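Local structure of probable transcriptional regulator, LysR family protein (Rhodococcus sp., 2QL3) at residues 6-11 with 35-40. The protein probably acts as a DNA-binding transcription factor of the LysR family, this chain being its C-terminal substrate-binding domain. Sequence-based numbering, arbitrary orientation.
Sequences PIAVGC and SVEFRE
V9 and V36 meet through their CG2 methyls, 4.0 Å apart, on the face of the sheet that also carries I7, C11, F38 and E40. I7 CG2 lies beside V36 CB at 4.1 Å, the two side chains pointing the same way. V36 thus bridges I7 and V9, giving CB to one and CG2 to the other. Further along, C11 SG sits in the notch between the F38 ring and the E40 chain. C11 SG is 3.7 Å from F38 CE2, an oblique sulfur-aromatic contact, and 3.8 Å from E40 CG. C11 chi1 of 77° swings the sulfur between its own backbone N and carbonyl carbon, into this notch. On the face of P6, A8, S35, E37 and R39, the A8 methyl meets E37 CB, while G10 has no side chain to offer. E37 bends at chi2 (116°) to lay its carboxylate against P6, with E37 CD 3.8 Å from P6 CB. With an alanine at E37, the P6 ring would probably lose this carboxylate and be more open to solvent. The strands run parallel, 25° apart, as the two outer elements of the beta-alpha-beta unit 5-11, 20-30, 34-40. Five backbone hydrogen bonds join them, from I7 N to S35 O at one end to C11 N to R39 O at the other. The E37 N to I7 O bond is short, 2.7 Å, and nearly straight. Helix 20-30 packs on V36, F38 and C11, while helix 196-205 covers I7 and V9. Backbone hydrogen bonds therefore hold the strands together, and apolar groups on one face pack on the helices. V36, F38 and E40 also meet the second subunit: F38 its F144 ring, and E40 OE1 and OE2 its T135 and T140 by hydrogen bonds.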
ATOM      1  N   PRO A   6      19.572   6.395  18.932  1.00 30.52           N
ATOM      2  CA  PRO A   6      18.276   6.362  18.176  1.00 30.62           C
ATOM      3  C   PRO A   6      18.213   7.447  17.143  1.00 28.95           C
ATOM      4  O   PRO A   6      18.673   8.549  17.409  1.00 29.01           O
ATOM      5  CB  PRO A   6      17.243   6.643  19.263  1.00 29.57           C
ATOM      6  CG  PRO A   6      18.012   7.499  20.293  1.00 29.78           C
ATOM      7  CD  PRO A   6      19.408   6.972  20.273  1.00 31.24           C
ATOM      8  N   ILE A   7      17.606   7.162  15.978  1.00 28.87           N
ATOM      9  CA  ILE A   7      17.206   8.223  15.019  1.00 26.24           C
ATOM     10  C   ILE A   7      15.782   7.932  14.608  1.00 23.30           C
ATOM     11  O   ILE A   7      15.449   6.786  14.364  1.00 22.93           O
ATOM     12  CB  ILE A   7      18.151   8.367  13.749  1.00 26.21           C
ATOM     13  CG1 ILE A   7      17.621   9.434  12.806  1.00 25.37           C
ATOM     14  CG2 ILE A   7      18.349   7.016  12.974  1.00 27.63           C
ATOM     15  CD1 ILE A   7      18.340   9.523  11.448  1.00 28.44           C
ATOM     16  N   ALA A   8      14.952   8.951  14.570  1.00 22.27           N
ATOM     17  CA  ALA A   8      13.572   8.832  14.028  1.00 24.07           C
ATOM     18  C   ALA A   8      13.489   9.330  12.577  1.00 23.67           C
ATOM     19  O   ALA A   8      13.768  10.491  12.276  1.00 22.86           O
ATOM     20  CB  ALA A   8      12.517   9.507  14.921  1.00 24.76           C
ATOM     21  N   VAL A   9      13.172   8.389  11.703  1.00 23.70           N
ATOM     22  CA  VAL A   9      13.049   8.617  10.253  1.00 23.05           C
ATOM     23  C   VAL A   9      11.590   8.489   9.791  1.00 23.13           C
ATOM     24  O   VAL A   9      10.917   7.446   9.972  1.00 22.77           O
ATOM     25  CB  VAL A   9      13.908   7.628   9.434  1.00 22.50           C
ATOM     26  CG1 VAL A   9      13.812   7.972   7.905  1.00 21.45           C
ATOM     27  CG2 VAL A   9      15.379   7.610   9.910  1.00 23.89           C
ATOM     28  N   GLY A  10      11.071   9.554   9.225  1.00 22.91           N
ATOM     29  CA  GLY A  10       9.704   9.465   8.719  1.00 23.45           C
ATOM     30  C   GLY A  10       9.719   9.411   7.216  1.00 24.49           C
ATOM     31  O   GLY A  10      10.753   9.756   6.571  1.00 24.95           O
ATOM     32  N   CYS A  11       8.595   8.999   6.632  1.00 25.08           N
ATOM     33  CA  CYS A  11       8.417   9.109   5.180  1.00 25.96           C
ATOM     34  C   CYS A  11       6.953   9.043   4.775  1.00 26.18           C
ATOM     35  O   CYS A  11       6.121   8.643   5.600  1.00 27.23           O
ATOM     36  CB  CYS A  11       9.243   8.055   4.449  1.00 26.30           C
ATOM     37  SG  CYS A  11       8.570   6.433   4.475  1.00 27.16           S
ATOM     38  N   SER A  35      20.003   2.976  16.168  1.00 36.81           N
ATOM     39  CA  SER A  35      18.704   2.323  15.966  1.00 35.40           C
ATOM     40  C   SER A  35      17.688   3.246  15.282  1.00 34.47           C
ATOM     41  O   SER A  35      17.525   4.408  15.691  1.00 34.41           O
ATOM     42  CB  SER A  35      18.152   1.737  17.273  1.00 35.88           C
ATOM     43  OG  SER A  35      17.880   2.719  18.246  1.00 36.54           O
ATOM     44  N   VAL A  36      17.017   2.749  14.239  1.00 32.52           N
ATOM     45  CA  VAL A  36      16.020   3.587  13.560  1.00 30.03           C
ATOM     46  C   VAL A  36      14.593   3.443  14.016  1.00 29.65           C
ATOM     47  O   VAL A  36      14.061   2.328  14.135  1.00 28.10           O
ATOM     48  CB  VAL A  36      16.185   3.666  12.016  1.00 31.11           C
ATOM     49  CG1 VAL A  36      17.137   2.661  11.480  1.00 31.60           C
ATOM     50  CG2 VAL A  36      14.839   3.848  11.265  1.00 27.65           C
ATOM     51  N   GLU A  37      13.976   4.583  14.313  1.00 28.49           N
ATOM     52  CA  GLU A  37      12.544   4.566  14.607  1.00 30.47           C
ATOM     53  C   GLU A  37      11.838   4.996  13.334  1.00 29.49           C
ATOM     54  O   GLU A  37      11.898   6.163  12.947  1.00 28.50           O
ATOM     55  CB  GLU A  37      12.208   5.463  15.817  1.00 30.77           C
ATOM     56  CG  GLU A  37      12.731   4.859  17.178  1.00 36.99           C
ATOM     57  CD  GLU A  37      13.829   5.697  17.922  1.00 45.20           C
ATOM     58  OE1 GLU A  37      13.554   6.862  18.320  1.00 44.11           O
ATOM     59  OE2 GLU A  37      14.965   5.157  18.127  1.00 47.33           O
ATOM     60  N   PHE A  38      11.219   4.039  12.667  1.00 29.34           N
ATOM     61  CA  PHE A  38      10.653   4.290  11.362  1.00 29.54           C
ATOM     62  C   PHE A  38       9.163   4.569  11.491  1.00 29.05           C
ATOM     63  O   PHE A  38       8.445   3.780  12.111  1.00 28.35           O
ATOM     64  CB  PHE A  38      10.898   3.080  10.465  1.00 28.08           C
ATOM     65  CG  PHE A  38      10.194   3.149   9.162  1.00 29.69           C
ATOM     66  CD1 PHE A  38       9.040   2.360   8.924  1.00 29.38           C
ATOM     67  CD2 PHE A  38      10.631   4.019   8.168  1.00 26.19           C
ATOM     68  CE1 PHE A  38       8.376   2.424   7.678  1.00 27.97           C
ATOM     69  CE2 PHE A  38       9.959   4.078   6.918  1.00 30.29           C
ATOM     70  CZ  PHE A  38       8.830   3.287   6.686  1.00 23.61           C
ATOM     71  N   ARG A  39       8.703   5.667  10.899  1.00 30.43           N
ATOM     72  CA  ARG A  39       7.266   6.005  10.856  1.00 31.66           C
ATOM     73  C   ARG A  39       6.888   6.447   9.462  1.00 31.83           C
ATOM     74  O   ARG A  39       7.477   7.340   8.934  1.00 32.71           O
ATOM     75  CB  ARG A  39       6.869   7.155  11.811  1.00 33.16           C
ATOM     76  CG  ARG A  39       7.639   7.250  13.094  1.00 37.85           C
ATOM     77  CD  ARG A  39       6.743   7.393  14.325  1.00 48.12           C
ATOM     78  NE  ARG A  39       7.572   7.265  15.520  1.00 52.13           N
ATOM     79  CZ  ARG A  39       7.942   6.104  16.080  1.00 55.22           C
ATOM     80  NH1 ARG A  39       7.525   4.927  15.578  1.00 56.59           N
ATOM     81  NH2 ARG A  39       8.744   6.122  17.150  1.00 53.28           N
ATOM     82  N   GLU A  40       5.885   5.823   8.880  1.00 30.65           N
ATOM     83  CA  GLU A  40       5.259   6.307   7.665  1.00 31.54           C
ATOM     84  C   GLU A  40       4.110   7.196   8.066  1.00 30.82           C
ATOM     85  O   GLU A  40       3.342   6.838   8.946  1.00 30.53           O
ATOM     86  CB  GLU A  40       4.661   5.136   6.879  1.00 30.92           C
ATOM     87  CG  GLU A  40       5.615   4.505   5.950  1.00 32.24           C
ATOM     88  CD  GLU A  40       5.132   3.176   5.391  1.00 32.82           C
ATOM     89  OE1 GLU A  40       4.484   2.411   6.152  1.00 32.68           O
ATOM     90  OE2 GLU A  40       5.402   2.900   4.206  1.00 32.39           O
TER